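Local coordinates for hypothetical UPF0204 protein AF0625 (Archaeoglobus fulgidus, PDB 1YQE) that probably hydrolyses D-aminoacyl-tRNAs to free tRNA and D-amino acids with the help of zinc, counteracting the toxicity of mischarged tRNA, at residues D129-F134 / R167-V172; Q18-N23 / E171-A176. All coordinates share one frame; numbering follows the deposited sequence.

Contact 1: D129-F134 / R167-V172; sequences DRKPEF and REAAEV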
# COMPACT_ATOMS: atom_id res chain seq x y z
N ASP A 129 -19.74 5.32 -0.73
CA ASP A 129 -20.94 5.94 -1.28
C ASP A 129 -21.08 7.43 -0.97
O ASP A 129 -21.97 8.10 -1.50
CB ASP A 129 -22.19 5.19 -0.82
CG ASP A 129 -22.28 3.81 -1.44
OD1 ASP A 129 -22.13 3.70 -2.68
OD2 ASP A 129 -22.53 2.83 -0.71
N ARG A 130 -20.20 7.95 -0.12
CA ARG A 130 -20.22 9.37 0.21
C ARG A 130 -19.66 10.16 -0.97
O ARG A 130 -19.98 11.34 -1.14
CB ARG A 130 -19.39 9.65 1.46
CG ARG A 130 -20.10 9.37 2.78
CD ARG A 130 -19.25 9.81 3.95
NE ARG A 130 -18.81 11.20 3.79
CZ ARG A 130 -17.83 11.76 4.49
NH1 ARG A 130 -17.17 11.06 5.41
NH2 ARG A 130 -17.49 13.02 4.25
N LYS A 131 -18.83 9.50 -1.77
CA LYS A 131 -18.22 10.10 -2.95
C LYS A 131 -18.51 9.16 -4.12
O LYS A 131 -17.62 8.48 -4.63
CB LYS A 131 -16.71 10.24 -2.76
CG LYS A 131 -16.31 11.19 -1.64
CD LYS A 131 -16.59 12.64 -2.03
CE LYS A 131 -15.67 13.09 -3.16
NZ LYS A 131 -15.97 14.47 -3.63
N PRO A 132 -19.77 9.13 -4.57
CA PRO A 132 -20.24 8.29 -5.68
C PRO A 132 -19.43 8.37 -6.97
O PRO A 132 -19.34 7.38 -7.70
CB PRO A 132 -21.68 8.76 -5.88
CG PRO A 132 -22.09 9.20 -4.52
CD PRO A 132 -20.87 9.97 -4.07
N GLU A 133 -18.85 9.53 -7.25
CA GLU A 133 -18.07 9.70 -8.48
C GLU A 133 -16.69 9.05 -8.38
O GLU A 133 -15.97 8.96 -9.37
CB GLU A 133 -17.91 11.19 -8.82
CG GLU A 133 -16.88 11.93 -7.96
CD GLU A 133 -17.41 12.38 -6.61
OE1 GLU A 133 -18.26 11.67 -6.02
OE2 GLU A 133 -16.96 13.44 -6.13
N PHE A 134 -16.34 8.59 -7.18
CA PHE A 134 -15.05 7.94 -6.97
C PHE A 134 -15.14 6.43 -6.95
O PHE A 134 -16.17 5.85 -6.60
CB PHE A 134 -14.41 8.40 -5.65
CG PHE A 134 -13.62 9.67 -5.76
CD1 PHE A 134 -14.26 10.89 -5.95
CD2 PHE A 134 -12.23 9.64 -5.69
CE1 PHE A 134 -13.52 12.07 -6.06
CE2 PHE A 134 -11.49 10.81 -5.80
CZ PHE A 134 -12.13 12.02 -5.98
N ARG A 167 -11.34 18.33 -0.87
CA ARG A 167 -11.34 18.30 0.59
C ARG A 167 -12.04 17.08 1.18
O ARG A 167 -11.51 16.45 2.10
CB ARG A 167 -12.02 19.56 1.13
CG ARG A 167 -11.10 20.48 1.93
CD ARG A 167 -10.00 21.08 1.06
NE ARG A 167 -9.31 22.17 1.75
CZ ARG A 167 -8.29 22.85 1.23
NH1 ARG A 167 -7.83 22.55 0.02
NH2 ARG A 167 -7.73 23.83 1.92
N GLU A 168 -13.22 16.76 0.68
CA GLU A 168 -13.96 15.62 1.20
C GLU A 168 -13.31 14.28 0.88
O GLU A 168 -13.39 13.35 1.68
CB GLU A 168 -15.40 15.63 0.69
CG GLU A 168 -16.19 14.42 1.16
CD GLU A 168 -17.67 14.60 1.01
OE1 GLU A 168 -18.11 15.24 0.02
OE2 GLU A 168 -18.41 14.10 1.88
N ALA A 169 -12.69 14.18 -0.29
CA ALA A 169 -12.02 12.94 -0.66
C ALA A 169 -10.92 12.67 0.37
O ALA A 169 -10.75 11.54 0.83
CB ALA A 169 -11.40 13.06 -2.06
N ALA A 170 -10.20 13.73 0.75
CA ALA A 170 -9.12 13.61 1.73
C ALA A 170 -9.67 13.27 3.11
O ALA A 170 -9.03 12.57 3.89
CB ALA A 170 -8.33 14.91 1.79
N GLU A 171 -10.87 13.77 3.40
CA GLU A 171 -11.52 13.54 4.68
C GLU A 171 -11.96 12.08 4.77
O GLU A 171 -11.88 11.46 5.84
CB GLU A 171 -12.71 14.49 4.82
CG GLU A 171 -13.26 14.66 6.23
CD GLU A 171 -14.02 13.45 6.71
OE1 GLU A 171 -14.73 12.83 5.89
OE2 GLU A 171 -13.91 13.12 7.91
N VAL A 172 -12.42 11.52 3.65
CA VAL A 172 -12.84 10.13 3.62
C VAL A 172 -11.62 9.23 3.82
O VAL A 172 -11.69 8.25 4.56
CB VAL A 172 -13.54 9.79 2.28
CG1 VAL A 172 -13.74 8.29 2.16
CG2 VAL A 172 -14.90 10.50 2.23
O HOH W 1 -17.19 16.65 -2.30
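Arg130 meets Glu168 and Glu171, one helical turn apart, in a salt-bridge network. It ties the loop before strand 135-138 to the start of helix 167-182. Arg130 NH2 reaches Glu168 OE2 at 2.8 Å, with an N-H...O angle of 157°, and uses the anti lone pair of that oxygen. Glu171 OE1 is held end-on by two nitrogens. Arg130 NH1 meets its syn lone pair at 3.1 Å. Arg130 NH2 comes to the same oxygen from above the carboxylate plane, at 3.2 Å. All three bonds lie close to the guanidinium plane, so the group is gripped along its edge. One face rests on a methyl: Val172 CG2 sits over its centre, 3.9 Å from Arg130 CZ. A bend at chi3 (52°) turns the guanidinium towards the helix.

Lys131 is buried beside this network. Its CD packs 3.6 Å from Glu168 OE1. The chain folds at both chi2 and chi3, and NZ then bonds to Glu133 OE2 of its own loop and to Asp166 OD2. These two acids probably keep the lysine charged. Asp166 also uses OD1 to accept from Ala169 N, so it serves loop and helix together. The loop makes a type I beta turn from Lys131 to Phe134, closed by Phe134 N to Lys131 O. Deeper in, Phe134 CZ touches Ala169 CB at 4.1 Å, and its ring meets Phe89. A water links the two side chains of Lys131 and Glu168, accepting from Lys131 NZ at 2.8 Å and donating to Glu168 OE1 at 2.9 Å.

Contact 2: Q18-N23 / E171-A176; sequences QNIKDN and EVVAEA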
# COMPACT_ATOMS: atom_id res chain seq x y z
N GLN A 18 -1.31 16.90 2.07
CA GLN A 18 -1.59 17.97 3.02
C GLN A 18 -3.04 17.99 3.49
O GLN A 18 -3.30 18.20 4.67
CB GLN A 18 -1.23 19.33 2.40
CG GLN A 18 0.26 19.56 2.25
CD GLN A 18 0.98 19.48 3.59
OE1 GLN A 18 0.66 20.22 4.51
NE2 GLN A 18 1.94 18.57 3.69
N ASN A 19 -3.98 17.79 2.57
CA ASN A 19 -5.39 17.79 2.96
C ASN A 19 -5.69 16.60 3.85
O ASN A 19 -6.50 16.70 4.77
CB ASN A 19 -6.30 17.78 1.73
CG ASN A 19 -6.31 19.12 1.01
OD1 ASN A 19 -6.28 20.18 1.63
ND2 ASN A 19 -6.38 19.07 -0.32
N ILE A 20 -5.05 15.47 3.57
CA ILE A 20 -5.25 14.27 4.38
C ILE A 20 -4.71 14.60 5.76
O ILE A 20 -5.35 14.30 6.78
CB ILE A 20 -4.49 13.04 3.79
CG1 ILE A 20 -5.14 12.62 2.47
CG2 ILE A 20 -4.50 11.89 4.80
CD1 ILE A 20 -4.37 11.56 1.70
N LYS A 21 -3.55 15.23 5.79
CA LYS A 21 -2.91 15.61 7.05
C LYS A 21 -3.82 16.51 7.88
O LYS A 21 -4.02 16.26 9.07
CB LYS A 21 -1.60 16.34 6.79
CG LYS A 21 -0.87 16.71 8.08
CD LYS A 21 0.23 17.73 7.84
CE LYS A 21 -0.34 19.09 7.48
NZ LYS A 21 0.74 20.09 7.28
N ASP A 22 -4.36 17.56 7.26
CA ASP A 22 -5.24 18.48 7.98
C ASP A 22 -6.41 17.76 8.64
O ASP A 22 -6.82 18.12 9.74
CB ASP A 22 -5.77 19.57 7.04
CG ASP A 22 -4.68 20.53 6.59
OD1 ASP A 22 -3.83 20.91 7.42
OD2 ASP A 22 -4.68 20.91 5.40
N ASN A 23 -6.97 16.76 7.96
CA ASN A 23 -8.10 16.02 8.51
C ASN A 23 -7.66 15.12 9.66
O ASN A 23 -8.36 15.00 10.67
CB ASN A 23 -8.78 15.21 7.41
CG ASN A 23 -9.58 16.07 6.46
OD1 ASN A 23 -10.61 16.64 6.85
ND2 ASN A 23 -9.12 16.19 5.22
N GLU A 171 -10.87 13.77 3.40
CA GLU A 171 -11.52 13.54 4.68
C GLU A 171 -11.96 12.08 4.77
O GLU A 171 -11.88 11.46 5.84
CB GLU A 171 -12.71 14.49 4.82
CG GLU A 171 -13.26 14.66 6.23
CD GLU A 171 -14.02 13.45 6.71
OE1 GLU A 171 -14.73 12.83 5.89
OE2 GLU A 171 -13.91 13.12 7.91
N VAL A 172 -12.42 11.52 3.65
CA VAL A 172 -12.84 10.13 3.62
C VAL A 172 -11.62 9.23 3.82
O VAL A 172 -11.69 8.25 4.56
CB VAL A 172 -13.54 9.79 2.28
CG1 VAL A 172 -13.74 8.29 2.16
CG2 VAL A 172 -14.90 10.50 2.23
N VAL A 173 -10.52 9.58 3.17
CA VAL A 173 -9.29 8.80 3.31
C VAL A 173 -8.79 8.85 4.75
O VAL A 173 -8.38 7.84 5.32
CB VAL A 173 -8.17 9.33 2.39
CG1 VAL A 173 -6.82 8.72 2.80
CG2 VAL A 173 -8.48 8.99 0.94
N ALA A 174 -8.83 10.05 5.34
CA ALA A 174 -8.38 10.23 6.71
C ALA A 174 -9.19 9.37 7.67
O ALA A 174 -8.63 8.75 8.58
CB ALA A 174 -8.48 11.70 7.12
N GLU A 175 -10.51 9.32 7.48
CA GLU A 175 -11.36 8.52 8.34
C GLU A 175 -11.05 7.04 8.19
O GLU A 175 -11.00 6.30 9.17
CB GLU A 175 -12.84 8.75 8.02
CG GLU A 175 -13.43 10.00 8.64
CD GLU A 175 -14.93 10.09 8.45
OE1 GLU A 175 -15.61 9.05 8.57
OE2 GLU A 175 -15.44 11.20 8.18
N ALA A 176 -10.84 6.60 6.95
CA ALA A 176 -10.53 5.20 6.70
C ALA A 176 -9.19 4.86 7.35
O ALA A 176 -9.03 3.78 7.91
CB ALA A 176 -10.49 4.92 5.20
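The side-chain amide of Asn23 lays one face on Glu171, over the atoms N, CA, CB and CG. Its OD1 stands 3.4 Å from Glu171 CG, and its ND2 is 3.6 Å from Glu171 CA. On the side of the amide plane turned away from Glu171, Asn19 O lies 2.7 Å from Asn23 ND2. That oxygen is well out of the amide plane, and the hydrogen bond is weak. The amide and the Glu171 carboxylate stand nearly upright to each other, 84° apart. Glu171 CG is anti to the backbone N (chi1 -163°), which brings CG alongside Asn23 OD1. Its carboxylate is bound by Arg130, and Asn23 meets the backbone N and CA and the CB and CG of the side chain.

Next to this pair, the helices meet through small groups. Asn23 CB meets Ala174 CB at 3.5 Å, a close contact between two carbons. The same methyl lies 4.1 Å from Ile20 O. Ile20 extends along the interface, and its CD1 touches Val173 CG1 at 3.9 Å. Alanine at this point lets the backbones come near: Ile20 CA and Ala174 CA are 5.6 Å apart. The local axes approach to 8.3 Å and cross at -56°.

This is helix-to-helix packing on the large mixed sheet. Ala170, one turn before Ala174, continues the seam against Asn19, Ile20 and Asn23. Phe27, in a loop, touches Ala174. Helix 15-24 also touches strand 6-11 through Gln18 and Lys21. Val172 packs on Leu124, Ala176 on Tyr120 and Leu124, and Val173 also on Tyr120, so helix 167-182 lies between helices 15-24 and 114-125.

Both contacts use the N-terminal part of helix 167-182, up to Ala176, and their centres are 10 Å apart. Along the chain, helix 15-24 comes first, then the loop 129-134, then the shared helix. Contact 1 joins that helix to the loop leading into edge strand 135-138 of the mixed sheet. Contact 2 joins it to the helix that follows strand 6-11 of the same sheet. Glu171 belongs to both, and Arg130 of contact 1 also bridges to Glu175 in the second. Helix 167-182 thus joins an early helix and a later loop, both next to strands of one sheet. Bound pyrophosphate lies about 13 Å from the side chain of Phe134 and about 12 Å from that of Ile20.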